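Local atomic coordinates of multidrug resistance protein (Vibrio cholerae, PDB entry 1YC9), a protein that probably exports toxic compounds across the outer membrane as the trimeric outer membrane factor of a multidrug efflux system. Residues 112-117 with 285-290. The protein carries 1 engineered substitution. Residues are numbered along the deposited sequence; the frame is centred on the assembly and turned at random.
Sequences FDFWGK and PDVTLS
One residue past the end of strand 98-111, F112 N still bonds V287 O at 2.9 Å and carries the antiparallel pairing one step beyond the strand. Its ring meets V287 and L289 obliquely, CD1 3.5 Å from V287 CG1 and CE1 3.6 Å from L289 CB. From D113 to G116 the chain makes a type I turn. D113 faces away and takes the backbone N atoms of N118 and R119 with its carboxylate, at the start of helix 117-183. F114 brings its CD1 to V287 CG2 (3.8 Å), while F114 N and V287 N both donate to one water, which joins the turn to strand 286-298. W115, with CG anti to its carbonyl carbon (chi1 -40°), delivers NE1 to P285 O at 2.8 Å; NE1 lies in the carbonyl plane, but the bond is bent, 131° at the hydrogen. K117, bent at chi3 (73°), reaches back with NZ to D286 OD1, 2.7 Å away and above the carboxylate plane. D286 OD2 lies near D111, so the lysine probably offsets some of that acidic charge. Main-chain, water-mediated, indole and ionic links thus hold the strand-to-helix turn against strand 286-298, where barrel passes into helical tunnel.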
loop_
_atom_site.group_PDB
_atom_site.type_symbol
_atom_site.label_atom_id
_atom_site.label_comp_id
_atom_site.label_asym_id
_atom_site.label_seq_id
_atom_site.Cartn_x
_atom_site.Cartn_y
_atom_site.Cartn_z
ATOM N N PHE A 112 10.253 -41.439 4.474
ATOM C CA PHE A 112 9.299 -42.107 5.410
ATOM C C PHE A 112 8.322 -41.334 6.288
ATOM O O PHE A 112 7.218 -41.882 6.640
ATOM C CB PHE A 112 10.003 -43.091 6.308
ATOM C CG PHE A 112 10.299 -44.375 5.656
ATOM C CD1 PHE A 112 11.597 -44.676 5.261
ATOM C CD2 PHE A 112 9.291 -45.319 5.432
ATOM C CE1 PHE A 112 11.901 -45.911 4.716
ATOM C CE2 PHE A 112 9.569 -46.509 4.816
ATOM C CZ PHE A 112 10.876 -46.830 4.475
ATOM N N ASP A 113 8.702 -40.153 6.687
ATOM C CA ASP A 113 7.863 -39.244 7.519
ATOM C C ASP A 113 7.493 -39.738 8.911
ATOM O O ASP A 113 6.396 -39.518 9.357
ATOM C CB ASP A 113 6.596 -38.777 6.778
ATOM C CG ASP A 113 6.153 -37.396 7.232
ATOM O OD1 ASP A 113 7.028 -36.645 7.732
ATOM O OD2 ASP A 113 4.993 -36.991 7.119
ATOM N N PHE A 114 8.442 -40.316 9.629
ATOM C CA PHE A 114 8.144 -40.837 10.993
ATOM C C PHE A 114 7.663 -39.847 12.022
ATOM O O PHE A 114 6.949 -40.206 12.980
ATOM C CB PHE A 114 9.371 -41.540 11.540
ATOM C CG PHE A 114 9.539 -42.891 10.977
ATOM C CD1 PHE A 114 10.563 -43.181 10.123
ATOM C CD2 PHE A 114 8.597 -43.875 11.252
ATOM C CE1 PHE A 114 10.701 -44.470 9.577
ATOM C CE2 PHE A 114 8.721 -45.151 10.690
ATOM C CZ PHE A 114 9.790 -45.426 9.850
ATOM N N TRP A 115 8.054 -38.584 11.868
ATOM C CA TRP A 115 7.633 -37.562 12.811
ATOM C C TRP A 115 6.518 -36.656 12.315
ATOM O O TRP A 115 6.115 -35.704 12.996
ATOM C CB TRP A 115 8.861 -36.744 13.251
ATOM C CG TRP A 115 9.945 -37.607 13.439
ATOM C CD1 TRP A 115 10.965 -37.846 12.557
ATOM C CD2 TRP A 115 10.155 -38.478 14.540
ATOM N NE1 TRP A 115 11.776 -38.836 13.044
ATOM C CE2 TRP A 115 11.311 -39.217 14.274
ATOM C CE3 TRP A 115 9.495 -38.682 15.746
ATOM C CZ2 TRP A 115 11.819 -40.145 15.158
ATOM C CZ3 TRP A 115 9.991 -39.609 16.620
ATOM C CH2 TRP A 115 11.152 -40.315 16.337
ATOM N N GLY A 116 6.026 -36.905 11.102
ATOM C CA GLY A 116 4.932 -36.123 10.610
ATOM C C GLY A 116 5.273 -34.775 10.004
ATOM O O GLY A 116 4.382 -34.016 9.766
ATOM N N LYS A 117 6.555 -34.491 9.821
ATOM C CA LYS A 117 7.012 -33.269 9.157
ATOM C C LYS A 117 6.337 -33.031 7.815
ATOM O O LYS A 117 5.900 -31.913 7.509
ATOM C CB LYS A 117 8.515 -33.376 8.950
ATOM C CG LYS A 117 9.153 -32.165 8.527
ATOM C CD LYS A 117 10.659 -32.346 8.520
ATOM C CE LYS A 117 11.165 -33.201 7.401
ATOM N NZ LYS A 117 12.604 -33.362 7.575
ATOM N N PRO A 285 15.351 -37.487 13.580
ATOM C CA PRO A 285 15.991 -38.207 12.488
ATOM C C PRO A 285 15.120 -38.228 11.236
ATOM O O PRO A 285 13.926 -38.383 11.336
ATOM C CB PRO A 285 16.221 -39.595 13.046
ATOM C CG PRO A 285 15.998 -39.555 14.561
ATOM C CD PRO A 285 15.212 -38.318 14.808
ATOM N N ASP A 286 15.710 -37.977 10.095
ATOM C CA ASP A 286 15.017 -38.148 8.832
ATOM C C ASP A 286 15.328 -39.498 8.197
ATOM O O ASP A 286 16.477 -39.812 7.949
ATOM C CB ASP A 286 15.480 -37.035 7.931
ATOM C CG ASP A 286 14.451 -36.674 6.963
ATOM O OD1 ASP A 286 14.182 -35.448 6.756
ATOM O OD2 ASP A 286 13.827 -37.624 6.405
ATOM N N VAL A 287 14.284 -40.320 7.905
ATOM C CA VAL A 287 14.496 -41.656 7.405
ATOM C C VAL A 287 13.936 -41.700 5.959
ATOM O O VAL A 287 12.813 -41.246 5.726
ATOM C CB VAL A 287 13.822 -42.744 8.234
ATOM C CG1 VAL A 287 14.155 -44.134 7.650
ATOM C CG2 VAL A 287 14.258 -42.665 9.684
ATOM N N THR A 288 14.775 -42.134 5.029
ATOM C CA THR A 288 14.442 -42.101 3.603
ATOM C C THR A 288 14.651 -43.511 3.082
ATOM O O THR A 288 15.174 -44.405 3.797
ATOM C CB THR A 288 15.282 -41.068 2.859
ATOM O OG1 THR A 288 16.643 -41.296 3.220
ATOM C CG2 THR A 288 14.980 -39.646 3.328
ATOM N N LEU A 289 14.094 -43.784 1.911
ATOM C CA LEU A 289 14.296 -45.027 1.252
ATOM C C LEU A 289 14.669 -44.676 -0.200
ATOM O O LEU A 289 14.059 -43.761 -0.807
ATOM C CB LEU A 289 13.014 -45.830 1.257
ATOM C CG LEU A 289 13.033 -47.207 0.626
ATOM C CD1 LEU A 289 13.772 -48.255 1.397
ATOM C CD2 LEU A 289 11.524 -47.634 0.578
ATOM N N SER A 290 15.700 -45.342 -0.703
ATOM C CA SER A 290 16.160 -45.147 -2.088
ATOM C C SER A 290 16.331 -46.496 -2.722
ATOM O O SER A 290 16.623 -47.501 -2.070
ATOM C CB SER A 290 17.566 -44.431 -2.124
ATOM O OG SER A 290 17.338 -43.117 -1.678
HETATM O O HOH W 1 11.392 -39.718 8.660
#